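Ferritin heavy chain (Trichoplusia ni, PDB 1Z6O) oxidises ferrous iron with dioxygen and, in a secreted 24-chain shell of twelve heavy and twelve light chains, stores it in ferric form. Local coordinates at residues M[44-49]-M[54-59]; M[65-70]-M[114-119]; M[72-77]-M[147-152]; M[107-112]-M[161-166]. One frame throughout, in Å; residues are numbered along the deposited sequence.

Contact 1: M[44-49]-M[54-59]; sequences AHFSKD and PGFAQL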
loop_
_atom_site.group_PDB
_atom_site.type_symbol
_atom_site.label_atom_id
_atom_site.label_comp_id
_atom_site.label_asym_id
_atom_site.label_seq_id
_atom_site.Cartn_x
_atom_site.Cartn_y
_atom_site.Cartn_z
ATOM N N ALA M 44 -49.079 -9.129 6.898
ATOM C CA ALA M 44 -49.464 -9.791 8.149
ATOM C C ALA M 44 -49.978 -11.213 7.884
ATOM O O ALA M 44 -49.649 -12.149 8.611
ATOM C CB ALA M 44 -50.559 -8.971 8.857
ATOM N N HIS M 45 -50.798 -11.371 6.850
ATOM C CA HIS M 45 -51.346 -12.691 6.528
ATOM C C HIS M 45 -50.257 -13.710 6.194
ATOM O O HIS M 45 -50.257 -14.824 6.718
ATOM C CB HIS M 45 -52.318 -12.595 5.340
ATOM C CG HIS M 45 -52.792 -13.930 4.846
ATOM N ND1 HIS M 45 -53.827 -14.621 5.442
ATOM C CD2 HIS M 45 -52.338 -14.721 3.843
ATOM C CE1 HIS M 45 -53.992 -15.780 4.827
ATOM N NE2 HIS M 45 -53.101 -15.867 3.852
ATOM N N PHE M 46 -49.325 -13.342 5.321
ATOM C CA PHE M 46 -48.287 -14.296 4.951
ATOM C C PHE M 46 -47.231 -14.519 6.022
ATOM O O PHE M 46 -46.411 -15.431 5.903
ATOM C CB PHE M 46 -47.666 -13.908 3.596
ATOM C CG PHE M 46 -48.628 -14.092 2.444
ATOM C CD1 PHE M 46 -49.336 -13.010 1.930
ATOM C CD2 PHE M 46 -48.905 -15.375 1.956
ATOM C CE1 PHE M 46 -50.321 -13.197 0.944
ATOM C CE2 PHE M 46 -49.888 -15.581 0.970
ATOM C CZ PHE M 46 -50.596 -14.491 0.465
ATOM N N SER M 47 -47.268 -13.701 7.075
ATOM C CA SER M 47 -46.351 -13.849 8.206
ATOM C C SER M 47 -46.879 -14.885 9.212
ATOM O O SER M 47 -46.134 -15.330 10.082
ATOM C CB SER M 47 -46.180 -12.514 8.951
ATOM O OG SER M 47 -45.507 -11.568 8.141
ATOM N N LYS M 48 -48.156 -15.255 9.117
ATOM C CA LYS M 48 -48.723 -16.227 10.068
ATOM C C LYS M 48 -48.003 -17.570 10.035
ATOM O O LYS M 48 -47.601 -18.041 8.968
ATOM C CB LYS M 48 -50.214 -16.465 9.796
ATOM C CG LYS M 48 -51.081 -15.224 9.980
ATOM C CD LYS M 48 -52.574 -15.571 10.022
ATOM C CE LYS M 48 -53.026 -16.322 8.794
ATOM N NZ LYS M 48 -54.498 -16.581 8.821
ATOM N N ASP M 49 -47.862 -18.197 11.202
ATOM C CA ASP M 49 -47.176 -19.485 11.284
ATOM C C ASP M 49 -47.847 -20.560 10.429
ATOM O O ASP M 49 -47.166 -21.423 9.861
ATOM C CB ASP M 49 -47.082 -19.957 12.750
ATOM C CG ASP M 49 -48.454 -20.055 13.443
ATOM O OD1 ASP M 49 -49.509 -19.786 12.807
ATOM O OD2 ASP M 49 -48.477 -20.403 14.645
ATOM N N PRO M 54 -42.634 -16.297 4.015
ATOM C CA PRO M 54 -41.834 -15.094 4.292
ATOM C C PRO M 54 -41.469 -14.261 3.071
ATOM O O PRO M 54 -41.284 -13.044 3.182
ATOM C CB PRO M 54 -40.604 -15.649 5.031
ATOM C CG PRO M 54 -40.466 -17.054 4.448
ATOM C CD PRO M 54 -41.911 -17.523 4.414
ATOM N N GLY M 55 -41.354 -14.909 1.915
ATOM C CA GLY M 55 -41.041 -14.180 0.693
ATOM C C GLY M 55 -42.207 -13.267 0.339
ATOM O O GLY M 55 -42.017 -12.086 0.031
ATOM N N PHE M 56 -43.421 -13.809 0.370
ATOM C CA PHE M 56 -44.610 -12.999 0.089
ATOM C C PHE M 56 -44.799 -11.940 1.170
ATOM O O PHE M 56 -45.172 -10.810 0.873
ATOM C CB PHE M 56 -45.873 -13.867 0.025
ATOM C CG PHE M 56 -46.063 -14.554 -1.299
ATOM C CD1 PHE M 56 -45.640 -15.863 -1.489
ATOM C CD2 PHE M 56 -46.652 -13.875 -2.362
ATOM C CE1 PHE M 56 -45.806 -16.497 -2.734
ATOM C CE2 PHE M 56 -46.822 -14.496 -3.607
ATOM C CZ PHE M 56 -46.400 -15.807 -3.790
ATOM N N ALA M 57 -44.554 -12.300 2.429
ATOM C CA ALA M 57 -44.717 -11.325 3.510
ATOM C C ALA M 57 -43.823 -10.113 3.265
ATOM O O ALA M 57 -44.275 -8.973 3.355
ATOM C CB ALA M 57 -44.377 -11.959 4.870
ATOM N N GLN M 58 -42.554 -10.360 2.953
ATOM C CA GLN M 58 -41.607 -9.272 2.716
ATOM C C GLN M 58 -42.004 -8.456 1.483
ATOM O O GLN M 58 -41.877 -7.225 1.476
ATOM C CB GLN M 58 -40.195 -9.843 2.527
ATOM C CG GLN M 58 -39.091 -8.803 2.344
ATOM C CD GLN M 58 -37.767 -9.443 1.892
ATOM O OE1 GLN M 58 -37.572 -9.739 0.709
ATOM N NE2 GLN M 58 -36.868 -9.677 2.843
ATOM N N LEU M 59 -42.457 -9.143 0.436
ATOM C CA LEU M 59 -42.885 -8.464 -0.789
ATOM C C LEU M 59 -43.981 -7.447 -0.464
ATOM O O LEU M 59 -43.942 -6.303 -0.917
ATOM C CB LEU M 59 -43.449 -9.477 -1.800
ATOM C CG LEU M 59 -44.007 -8.911 -3.121
ATOM C CD1 LEU M 59 -42.843 -8.420 -3.990
ATOM C CD2 LEU M 59 -44.795 -9.996 -3.876
#
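F46 and F56 meet with the CB of F56 laid over one face of the F46 ring. That methylene stands 4.0 Å from the centroid of the F46 ring and 25° off its normal, which makes it a CH-pi contact, displaced toward the rim; its shortest approach is to CG of F46, at 3.7 Å. The two rings themselves barely overlap: their planes are 30° apart and near parallel, but they are slid so far past each other that the centroids lie 5.3 Å apart. Beside the rings, the CB of F46 sits 3.7 Å from the backbone N of A57 and 4.0 Å from A57 CB, the level at which the two backbones come nearest. S47 adds its OG, 3.5 Å from the CB of A57. This is the hairpin of the ferritin four-helix bundle in which helix 19-47 ends and, after a six-residue link (48-53), helix 54-80 starts; the small side chain of A57 is compatible with this close approach. What positions F46 comes from its own helix: CD2 of H45 lies 3.6 Å above the plane of the F46 ring, over its centre and on the face opposite F56. A chi1 of -69° puts CG of F46 anti to the carbonyl carbon, which carries the ring under F56 CB. S47 OG, for its part, is hydrogen-bonded to the carbonyl O of G43, one turn back. Farther out, F46 and R53 share a backbone hydrogen bond across the turn, and D183 of helix 175-186 accepts a hydrogen bond from F56 N.

Contact 2: M[65-70]-M[114-119]; sequences SEEREH and SMESDV. With FE (Fe (III) ion), chain B.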
loop_
_atom_site.group_PDB
_atom_site.type_symbol
_atom_site.label_atom_id
_atom_site.label_comp_id
_atom_site.label_asym_id
_atom_site.label_seq_id
_atom_site.Cartn_x
_atom_site.Cartn_y
_atom_site.Cartn_z
ATOM N N SER M 65 -44.688 -0.001 2.465
ATOM C CA SER M 65 -43.808 1.145 2.699
ATOM C C SER M 65 -43.680 2.009 1.446
ATOM O O SER M 65 -43.574 3.233 1.532
ATOM C CB SER M 65 -42.423 0.665 3.159
ATOM O OG SER M 65 -42.529 0.106 4.458
ATOM N N GLU M 66 -43.687 1.374 0.281
ATOM C CA GLU M 66 -43.599 2.119 -0.970
ATOM C C GLU M 66 -44.862 2.980 -1.171
ATOM O O GLU M 66 -44.771 4.122 -1.624
ATOM C CB GLU M 66 -43.439 1.153 -2.148
ATOM C CG GLU M 66 -43.091 1.829 -3.458
ATOM C CD GLU M 66 -41.641 2.308 -3.506
ATOM O OE1 GLU M 66 -41.223 3.090 -2.620
ATOM O OE2 GLU M 66 -40.915 1.898 -4.440
ATOM N N GLU M 67 -46.040 2.448 -0.852
ATOM C CA GLU M 67 -47.269 3.240 -1.020
ATOM C C GLU M 67 -47.256 4.433 -0.058
ATOM O O GLU M 67 -47.757 5.515 -0.380
ATOM C CB GLU M 67 -48.526 2.392 -0.775
ATOM C CG GLU M 67 -48.782 1.295 -1.831
ATOM C CD GLU M 67 -48.819 1.835 -3.274
ATOM O OE1 GLU M 67 -49.250 2.992 -3.476
ATOM O OE2 GLU M 67 -48.434 1.095 -4.212
ATOM N N ARG M 68 -46.707 4.233 1.135
ATOM C CA ARG M 68 -46.603 5.334 2.091
ATOM C C ARG M 68 -45.692 6.405 1.478
ATOM O O ARG M 68 -45.959 7.603 1.603
ATOM C CB ARG M 68 -46.029 4.825 3.420
ATOM C CG ARG M 68 -45.679 5.914 4.437
ATOM C CD ARG M 68 -45.339 5.266 5.805
ATOM N NE ARG M 68 -44.899 6.245 6.806
ATOM C CZ ARG M 68 -43.646 6.659 6.955
ATOM N NH1 ARG M 68 -43.349 7.554 7.897
ATOM N NH2 ARG M 68 -42.685 6.170 6.177
ATOM N N GLU M 69 -44.613 5.985 0.818
ATOM C CA GLU M 69 -43.716 6.957 0.173
ATOM C C GLU M 69 -44.458 7.696 -0.960
ATOM O O GLU M 69 -44.215 8.879 -1.187
ATOM C CB GLU M 69 -42.477 6.275 -0.428
ATOM C CG GLU M 69 -41.504 5.660 0.587
ATOM C CD GLU M 69 -40.905 6.689 1.548
ATOM O OE1 GLU M 69 -40.579 7.813 1.100
ATOM O OE2 GLU M 69 -40.746 6.369 2.748
ATOM N N HIS M 70 -45.334 7.002 -1.688
ATOM C CA HIS M 70 -46.095 7.656 -2.767
ATOM C C HIS M 70 -46.972 8.755 -2.173
ATOM O O HIS M 70 -47.080 9.848 -2.735
ATOM C CB HIS M 70 -47.007 6.660 -3.509
ATOM C CG HIS M 70 -46.266 5.649 -4.326
ATOM N ND1 HIS M 70 -46.897 4.585 -4.945
ATOM C CD2 HIS M 70 -44.947 5.527 -4.615
ATOM C CE1 HIS M 70 -45.995 3.851 -5.573
ATOM N NE2 HIS M 70 -44.805 4.401 -5.389
ATOM N N SER M 114 -54.956 -5.910 -9.172
ATOM C CA SER M 114 -56.207 -5.165 -9.291
ATOM C C SER M 114 -56.137 -3.827 -8.531
ATOM O O SER M 114 -56.654 -2.811 -8.996
ATOM C CB SER M 114 -57.362 -6.032 -8.762
ATOM O OG SER M 114 -58.550 -5.278 -8.681
ATOM N N MET M 115 -55.504 -3.826 -7.359
ATOM C CA MET M 115 -55.341 -2.589 -6.586
ATOM C C MET M 115 -54.474 -1.610 -7.392
ATOM O O MET M 115 -54.771 -0.419 -7.468
ATOM C CB MET M 115 -54.616 -2.851 -5.251
ATOM C CG MET M 115 -55.355 -3.716 -4.238
ATOM S SD MET M 115 -54.223 -4.204 -2.862
ATOM C CE MET M 115 -53.576 -2.539 -2.395
ATOM N N GLU M 116 -53.383 -2.107 -7.973
ATOM C CA GLU M 116 -52.492 -1.239 -8.750
ATOM C C GLU M 116 -53.214 -0.697 -9.981
ATOM O O GLU M 116 -53.068 0.468 -10.337
ATOM C CB GLU M 116 -51.224 -1.996 -9.177
ATOM C CG GLU M 116 -50.293 -2.348 -8.007
ATOM C CD GLU M 116 -49.915 -1.130 -7.152
ATOM O OE1 GLU M 116 -49.777 -0.019 -7.707
ATOM O OE2 GLU M 116 -49.742 -1.284 -5.919
ATOM N N SER M 117 -53.994 -1.558 -10.622
ATOM C CA SER M 117 -54.770 -1.179 -11.799
ATOM C C SER M 117 -55.743 -0.033 -11.420
ATOM O O SER M 117 -55.933 0.925 -12.185
ATOM C CB SER M 117 -55.531 -2.433 -12.311
ATOM O OG SER M 117 -56.321 -2.114 -13.432
ATOM N N ASP M 118 -56.362 -0.127 -10.244
ATOM C CA ASP M 118 -57.270 0.933 -9.772
ATOM C C ASP M 118 -56.505 2.233 -9.515
ATOM O O ASP M 118 -56.997 3.330 -9.808
ATOM C CB ASP M 118 -57.954 0.539 -8.458
ATOM C CG ASP M 118 -59.014 -0.523 -8.645
ATOM O OD1 ASP M 118 -59.483 -0.709 -9.789
ATOM O OD2 ASP M 118 -59.388 -1.162 -7.639
ATOM N N VAL M 119 -55.310 2.119 -8.945
ATOM C CA VAL M 119 -54.502 3.310 -8.679
ATOM C C VAL M 119 -54.085 3.971 -9.994
ATOM O O VAL M 119 -54.098 5.195 -10.111
ATOM C CB VAL M 119 -53.240 2.959 -7.836
ATOM C CG1 VAL M 119 -52.258 4.140 -7.822
ATOM C CG2 VAL M 119 -53.663 2.617 -6.405
HETATM FE FE FE B . -48.891 4.216 -5.092
HETATM O O HOH W 1 -49.175 2.591 -6.310
HETATM O O HOH W 2 -49.145 5.484 -6.682
#
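The side chains of E67 and E116 approach from opposite directions, and their OE2 atoms come within 3.2 Å although both are acceptors. The carboxylate planes are 36° apart, and no hydrogen bond joins the two segments. Metal bonds are the second kind of interaction. The ferric ion is held by E67 OE1 at 2.1 Å, by H70 ND1 at 2.0 Å, by two waters and by E32. E67 and H70 stand three residues apart on helix 54-80, which lets both reach the same ion. This is the ferroxidase centre inside the four-helix bundle of ferritin heavy chains; E116 is inferred to serve a second iron, which E67 would share. Hydrogen bonds form the remaining group. Water 1, an iron ligand, donates to E67 OE2 at 2.7 Å, so the carboxylate grips the ion directly and through its water. E116 is steadied from two other helices, its OE2 bonded to Y39 OH and its OE1 to Q153 NE2. An alanine in place of E116 would probably leave Y39 and Q153 without their carboxylate partner and, if the inferred second iron site forms, remove one of its ligands.

Contact 3: M[72-77]-M[147-152]; sequences MKLIEY and GDFLEE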
loop_
_atom_site.group_PDB
_atom_site.type_symbol
_atom_site.label_atom_id
_atom_site.label_comp_id
_atom_site.label_asym_id
_atom_site.label_seq_id
_atom_site.Cartn_x
_atom_site.Cartn_y
_atom_site.Cartn_z
ATOM N N MET M 72 -46.443 10.410 0.556
ATOM C CA MET M 72 -45.557 11.501 0.962
ATOM C C MET M 72 -45.102 12.351 -0.227
ATOM O O MET M 72 -44.988 13.576 -0.106
ATOM C CB MET M 72 -44.326 10.945 1.708
ATOM C CG MET M 72 -44.661 10.359 3.081
ATOM S SD MET M 72 -43.296 9.452 3.908
ATOM C CE MET M 72 -41.835 10.055 3.000
ATOM N N LYS M 73 -44.833 11.719 -1.371
ATOM C CA LYS M 73 -44.408 12.485 -2.546
ATOM C C LYS M 73 -45.510 13.428 -3.035
ATOM O O LYS M 73 -45.223 14.547 -3.458
ATOM C CB LYS M 73 -44.000 11.561 -3.704
ATOM C CG LYS M 73 -42.685 10.820 -3.479
ATOM C CD LYS M 73 -42.373 9.884 -4.651
ATOM C CE LYS M 73 -42.217 10.660 -5.956
ATOM N NZ LYS M 73 -41.904 9.788 -7.128
ATOM N N LEU M 74 -46.761 12.976 -2.997
ATOM C CA LEU M 74 -47.875 13.825 -3.438
ATOM C C LEU M 74 -48.051 14.988 -2.467
ATOM O O LEU M 74 -48.320 16.118 -2.878
ATOM C CB LEU M 74 -49.168 13.005 -3.521
ATOM C CG LEU M 74 -49.135 11.903 -4.596
ATOM C CD1 LEU M 74 -50.390 11.036 -4.465
ATOM C CD2 LEU M 74 -49.061 12.533 -6.003
ATOM N N ILE M 75 -47.917 14.708 -1.173
ATOM C CA ILE M 75 -48.022 15.762 -0.165
ATOM C C ILE M 75 -46.895 16.786 -0.382
ATOM O O ILE M 75 -47.130 18.000 -0.332
ATOM C CB ILE M 75 -47.922 15.173 1.269
ATOM C CG1 ILE M 75 -49.197 14.375 1.580
ATOM C CG2 ILE M 75 -47.707 16.303 2.301
ATOM C CD1 ILE M 75 -49.088 13.497 2.839
ATOM N N GLU M 76 -45.672 16.309 -0.618
ATOM C CA GLU M 76 -44.550 17.229 -0.852
ATOM C C GLU M 76 -44.793 18.095 -2.086
ATOM O O GLU M 76 -44.380 19.252 -2.126
ATOM C CB GLU M 76 -43.230 16.463 -1.041
ATOM C CG GLU M 76 -42.734 15.758 0.221
ATOM C CD GLU M 76 -42.141 16.718 1.244
ATOM O OE1 GLU M 76 -42.061 16.339 2.432
ATOM O OE2 GLU M 76 -41.738 17.843 0.865
ATOM N N TYR M 77 -45.436 17.534 -3.106
ATOM C CA TYR M 77 -45.702 18.319 -4.313
ATOM C C TYR M 77 -46.651 19.478 -3.954
ATOM O O TYR M 77 -46.419 20.628 -4.329
ATOM C CB TYR M 77 -46.342 17.444 -5.409
ATOM C CG TYR M 77 -46.464 18.199 -6.714
ATOM C CD1 TYR M 77 -45.448 18.136 -7.669
ATOM C CD2 TYR M 77 -47.524 19.086 -6.932
ATOM C CE1 TYR M 77 -45.474 18.952 -8.810
ATOM C CE2 TYR M 77 -47.562 19.909 -8.065
ATOM C CZ TYR M 77 -46.529 19.839 -8.993
ATOM O OH TYR M 77 -46.510 20.696 -10.072
ATOM N N GLY M 147 -44.782 11.193 -15.795
ATOM C CA GLY M 147 -43.426 10.670 -15.862
ATOM C C GLY M 147 -42.902 9.933 -14.647
ATOM O O GLY M 147 -42.004 9.102 -14.760
ATOM N N ASP M 148 -43.437 10.245 -13.478
ATOM C CA ASP M 148 -43.002 9.586 -12.252
ATOM C C ASP M 148 -44.002 8.540 -11.779
ATOM O O ASP M 148 -43.688 7.355 -11.702
ATOM C CB ASP M 148 -42.811 10.611 -11.140
ATOM C CG ASP M 148 -41.473 11.309 -11.216
ATOM O OD1 ASP M 148 -40.546 10.890 -10.486
ATOM O OD2 ASP M 148 -41.346 12.268 -12.012
ATOM N N PHE M 149 -45.214 8.982 -11.468
ATOM C CA PHE M 149 -46.220 8.059 -10.966
ATOM C C PHE M 149 -46.690 7.004 -11.949
ATOM O O PHE M 149 -46.698 5.825 -11.604
ATOM C CB PHE M 149 -47.407 8.835 -10.390
ATOM C CG PHE M 149 -47.137 9.379 -9.012
ATOM C CD1 PHE M 149 -46.242 10.424 -8.832
ATOM C CD2 PHE M 149 -47.698 8.773 -7.890
ATOM C CE1 PHE M 149 -45.895 10.858 -7.544
ATOM C CE2 PHE M 149 -47.357 9.199 -6.601
ATOM C CZ PHE M 149 -46.452 10.238 -6.433
ATOM N N LEU M 150 -47.072 7.387 -13.166
ATOM C CA LEU M 150 -47.524 6.362 -14.113
ATOM C C LEU M 150 -46.386 5.411 -14.478
ATOM O O LEU M 150 -46.609 4.220 -14.687
ATOM C CB LEU M 150 -48.118 6.994 -15.382
ATOM C CG LEU M 150 -49.497 7.646 -15.192
ATOM C CD1 LEU M 150 -50.053 8.091 -16.565
ATOM C CD2 LEU M 150 -50.465 6.637 -14.543
ATOM N N GLU M 151 -45.166 5.928 -14.554
ATOM C CA GLU M 151 -44.011 5.081 -14.874
ATOM C C GLU M 151 -43.932 3.934 -13.851
ATOM O O GLU M 151 -43.827 2.755 -14.210
ATOM C CB GLU M 151 -42.731 5.921 -14.817
ATOM C CG GLU M 151 -41.428 5.135 -14.924
ATOM C CD GLU M 151 -41.244 4.480 -16.278
ATOM O OE1 GLU M 151 -41.962 4.857 -17.230
ATOM O OE2 GLU M 151 -40.369 3.595 -16.399
ATOM N N GLU M 152 -44.006 4.284 -12.572
ATOM C CA GLU M 152 -43.949 3.281 -11.513
ATOM C C GLU M 152 -45.146 2.324 -11.602
ATOM O O GLU M 152 -45.013 1.116 -11.364
ATOM C CB GLU M 152 -43.940 3.967 -10.143
ATOM C CG GLU M 152 -43.183 3.187 -9.098
ATOM C CD GLU M 152 -41.685 3.126 -9.390
ATOM O OE1 GLU M 152 -40.984 2.314 -8.746
ATOM O OE2 GLU M 152 -41.210 3.895 -10.261
#
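The ring of F149 meets L74 with a face and K73 with its edge, between two neighbouring antiparallel helices of the ferritin four-helix bundle. The segments 72-77 and 147-152 run nearly antiparallel, at 166°, with axes 12.5 Å apart at their closest, so long side chains must span the gap. Following F149 outward, its CB leaves the helix toward the other segment, and chi1 of -79° sets CG anti to the carbonyl carbon, from where the ring extends to helix 54-80. CE2, on one flank, has CG and CD2 of L74 as neighbours, both at 3.8 Å. CE1, on the other, lies 4.0 Å from CE of K73. CZ reaches deepest: CD2 of L74 is 3.5 Å away, and K73 CB approaches it at the ring edge, near the ring plane. The leucine methyl thus lies over one face, CD2 standing 28° off the normal in a CH-pi contact. Beyond the bundle pair, F149 also packs on I123 of helix 105-132, and L74 on M25, Q28 and I29 of helix 19-47, so all four long helices meet here, and the side chain of F149 comes within about 5 Å of the bound iron. An alanine here in place of F149 would probably open a gap beside L74 CD2 and take away the apolar surface along which the K73 chain lies. K73 runs past the ring in the opposite direction and bends at chi3, bringing its ammonium to the more exposed margin; there NZ forms a long salt bridge to OD1 of D148, 3.8 Å away.

Contact 4: M[107-112]-M[161-166]; sequences EALEHA and AGKAST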
loop_
_atom_site.group_PDB
_atom_site.type_symbol
_atom_site.label_atom_id
_atom_site.label_comp_id
_atom_site.label_asym_id
_atom_site.label_seq_id
_atom_site.Cartn_x
_atom_site.Cartn_y
_atom_site.Cartn_z
ATOM N N GLU M 107 -53.949 -15.587 -5.223
ATOM C CA GLU M 107 -55.043 -14.662 -4.918
ATOM C C GLU M 107 -54.512 -13.312 -4.457
ATOM O O GLU M 107 -55.064 -12.269 -4.813
ATOM C CB GLU M 107 -55.969 -15.202 -3.814
ATOM C CG GLU M 107 -56.977 -16.246 -4.260
ATOM C CD GLU M 107 -58.238 -16.280 -3.363
ATOM O OE1 GLU M 107 -58.224 -15.747 -2.211
ATOM O OE2 GLU M 107 -59.254 -16.853 -3.821
ATOM N N ALA M 108 -53.452 -13.322 -3.652
ATOM C CA ALA M 108 -52.890 -12.056 -3.174
ATOM C C ALA M 108 -52.249 -11.275 -4.316
ATOM O O ALA M 108 -52.401 -10.054 -4.397
ATOM C CB ALA M 108 -51.863 -12.311 -2.055
ATOM N N LEU M 109 -51.520 -11.960 -5.197
ATOM C CA LEU M 109 -50.895 -11.265 -6.330
ATOM C C LEU M 109 -51.961 -10.676 -7.258
ATOM O O LEU M 109 -51.805 -9.562 -7.768
ATOM C CB LEU M 109 -49.994 -12.223 -7.126
ATOM C CG LEU M 109 -48.694 -12.646 -6.425
ATOM C CD1 LEU M 109 -48.049 -13.809 -7.188
ATOM C CD2 LEU M 109 -47.732 -11.446 -6.346
ATOM N N GLU M 110 -53.045 -11.419 -7.486
ATOM C CA GLU M 110 -54.113 -10.918 -8.355
ATOM C C GLU M 110 -54.834 -9.747 -7.707
ATOM O O GLU M 110 -55.257 -8.811 -8.390
ATOM C CB GLU M 110 -55.110 -12.040 -8.686
ATOM C CG GLU M 110 -54.492 -13.124 -9.589
ATOM C CD GLU M 110 -55.518 -14.167 -10.046
ATOM O OE1 GLU M 110 -56.538 -14.347 -9.356
ATOM O OE2 GLU M 110 -55.297 -14.823 -11.083
ATOM N N HIS M 111 -54.988 -9.798 -6.390
ATOM C CA HIS M 111 -55.630 -8.693 -5.682
ATOM C C HIS M 111 -54.694 -7.469 -5.785
ATOM O O HIS M 111 -55.143 -6.357 -6.058
ATOM C CB HIS M 111 -55.855 -9.062 -4.203
ATOM C CG HIS M 111 -56.539 -7.988 -3.409
ATOM N ND1 HIS M 111 -56.677 -8.048 -2.040
ATOM C CD2 HIS M 111 -57.116 -6.823 -3.791
ATOM C CE1 HIS M 111 -57.306 -6.967 -1.611
ATOM N NE2 HIS M 111 -57.583 -6.207 -2.654
ATOM N N ALA M 112 -53.392 -7.669 -5.570
ATOM C CA ALA M 112 -52.443 -6.550 -5.679
ATOM C C ALA M 112 -52.484 -5.951 -7.095
ATOM O O ALA M 112 -52.461 -4.730 -7.266
ATOM C CB ALA M 112 -51.017 -7.019 -5.364
ATOM N N ALA M 161 -48.274 -8.931 -12.760
ATOM C CA ALA M 161 -48.967 -9.796 -13.722
ATOM C C ALA M 161 -48.087 -10.999 -14.075
ATOM O O ALA M 161 -48.577 -12.125 -14.178
ATOM C CB ALA M 161 -49.317 -9.008 -14.999
ATOM N N GLY M 162 -46.795 -10.756 -14.281
ATOM C CA GLY M 162 -45.885 -11.851 -14.597
ATOM C C GLY M 162 -45.779 -12.830 -13.432
ATOM O O GLY M 162 -45.799 -14.046 -13.630
ATOM N N LYS M 163 -45.651 -12.311 -12.215
ATOM C CA LYS M 163 -45.567 -13.184 -11.038
ATOM C C LYS M 163 -46.837 -14.035 -10.921
ATOM O O LYS M 163 -46.770 -15.241 -10.659
ATOM C CB LYS M 163 -45.389 -12.351 -9.764
ATOM C CG LYS M 163 -43.958 -11.798 -9.557
ATOM C CD LYS M 163 -43.940 -10.870 -8.338
ATOM C CE LYS M 163 -42.529 -10.627 -7.812
ATOM N NZ LYS M 163 -41.584 -10.198 -8.872
ATOM N N ALA M 164 -47.995 -13.407 -11.104
ATOM C CA ALA M 164 -49.259 -14.135 -11.019
ATOM C C ALA M 164 -49.340 -15.225 -12.089
ATOM O O ALA M 164 -49.750 -16.344 -11.788
ATOM C CB ALA M 164 -50.445 -13.167 -11.163
ATOM N N SER M 165 -48.961 -14.913 -13.332
ATOM C CA SER M 165 -49.009 -15.926 -14.398
ATOM C C SER M 165 -48.094 -17.101 -14.085
ATOM O O SER M 165 -48.484 -18.256 -14.217
ATOM C CB SER M 165 -48.569 -15.355 -15.762
ATOM O OG SER M 165 -49.489 -14.395 -16.240
ATOM N N THR M 166 -46.864 -16.796 -13.696
ATOM C CA THR M 166 -45.887 -17.841 -13.394
ATOM C C THR M 166 -46.355 -18.764 -12.274
ATOM O O THR M 166 -46.304 -19.988 -12.403
ATOM C CB THR M 166 -44.534 -17.211 -13.006
ATOM O OG1 THR M 166 -43.998 -16.539 -14.151
ATOM C CG2 THR M 166 -43.536 -18.283 -12.529
#
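L109 and A164 mark where the helices of segments 107-112 and 161-166 come nearest, with CA atoms 5.7 Å apart. The axes approach to 9.0 Å and run antiparallel at 153°, a signed crossing of -153°, as neighbouring helices 105-132 and 139-168 of the ferritin four-helix bundle. Such a close approach rests on a small residue: the methyl of A164 points toward the other helix and adds little bulk. Across from it, L109 does most of the touching. Its CB lies 4.2 Å from A164 CB, while its CD1 methyl reaches the backbone of the opposing helix, 3.9 Å from both the carbonyl carbon of K163 and the N of A164. CD1 also lies 4.0 Å from the CB of K163, so this one methyl covers the link between two successive residues. The placement follows from chi1 of -71°, which turns CG anti to the carbonyl carbon of L109. No hydrogen bond crosses between the segments; the join is apolar packing, with charged ends turned to partners elsewhere. K163 starts toward the contact with its CB, but its chain leads away and NZ makes a salt bridge to D159 of its own helix, while its side chain packs on F182 and L186 of helix 175-186. A164 also packs on I10 of a second subunit of this protein, which places the contact beside an interface between chains. E110 flanks the methyl, its CG 4.3 Å from A164 CB, and its OE2 goes on to a salt bridge with K168 NZ.

In the fold
Contacts 1, 2 and 3 are strung along helix 54-80, and the centre of contact 2 lies about 2 Å from the chain centre, those of contacts 3, 4 and 1 at about 10, 17 and 19 Å. Contacts 1 and 2 are buried, whereas 3 and 4 are only partly so. Chemistry follows place: the middle of the bundle carries carboxylates, a histidine and iron, and the other three are largely apolar, with a long ion pair at the margin of contact 3. Contacts 1 and 4 touch, F46 packing on A108 and F56 on L109, so their apolar parts are continuous. Contact 3 adjoins contact 2, with F149 CZ against the carbonyl O of H70.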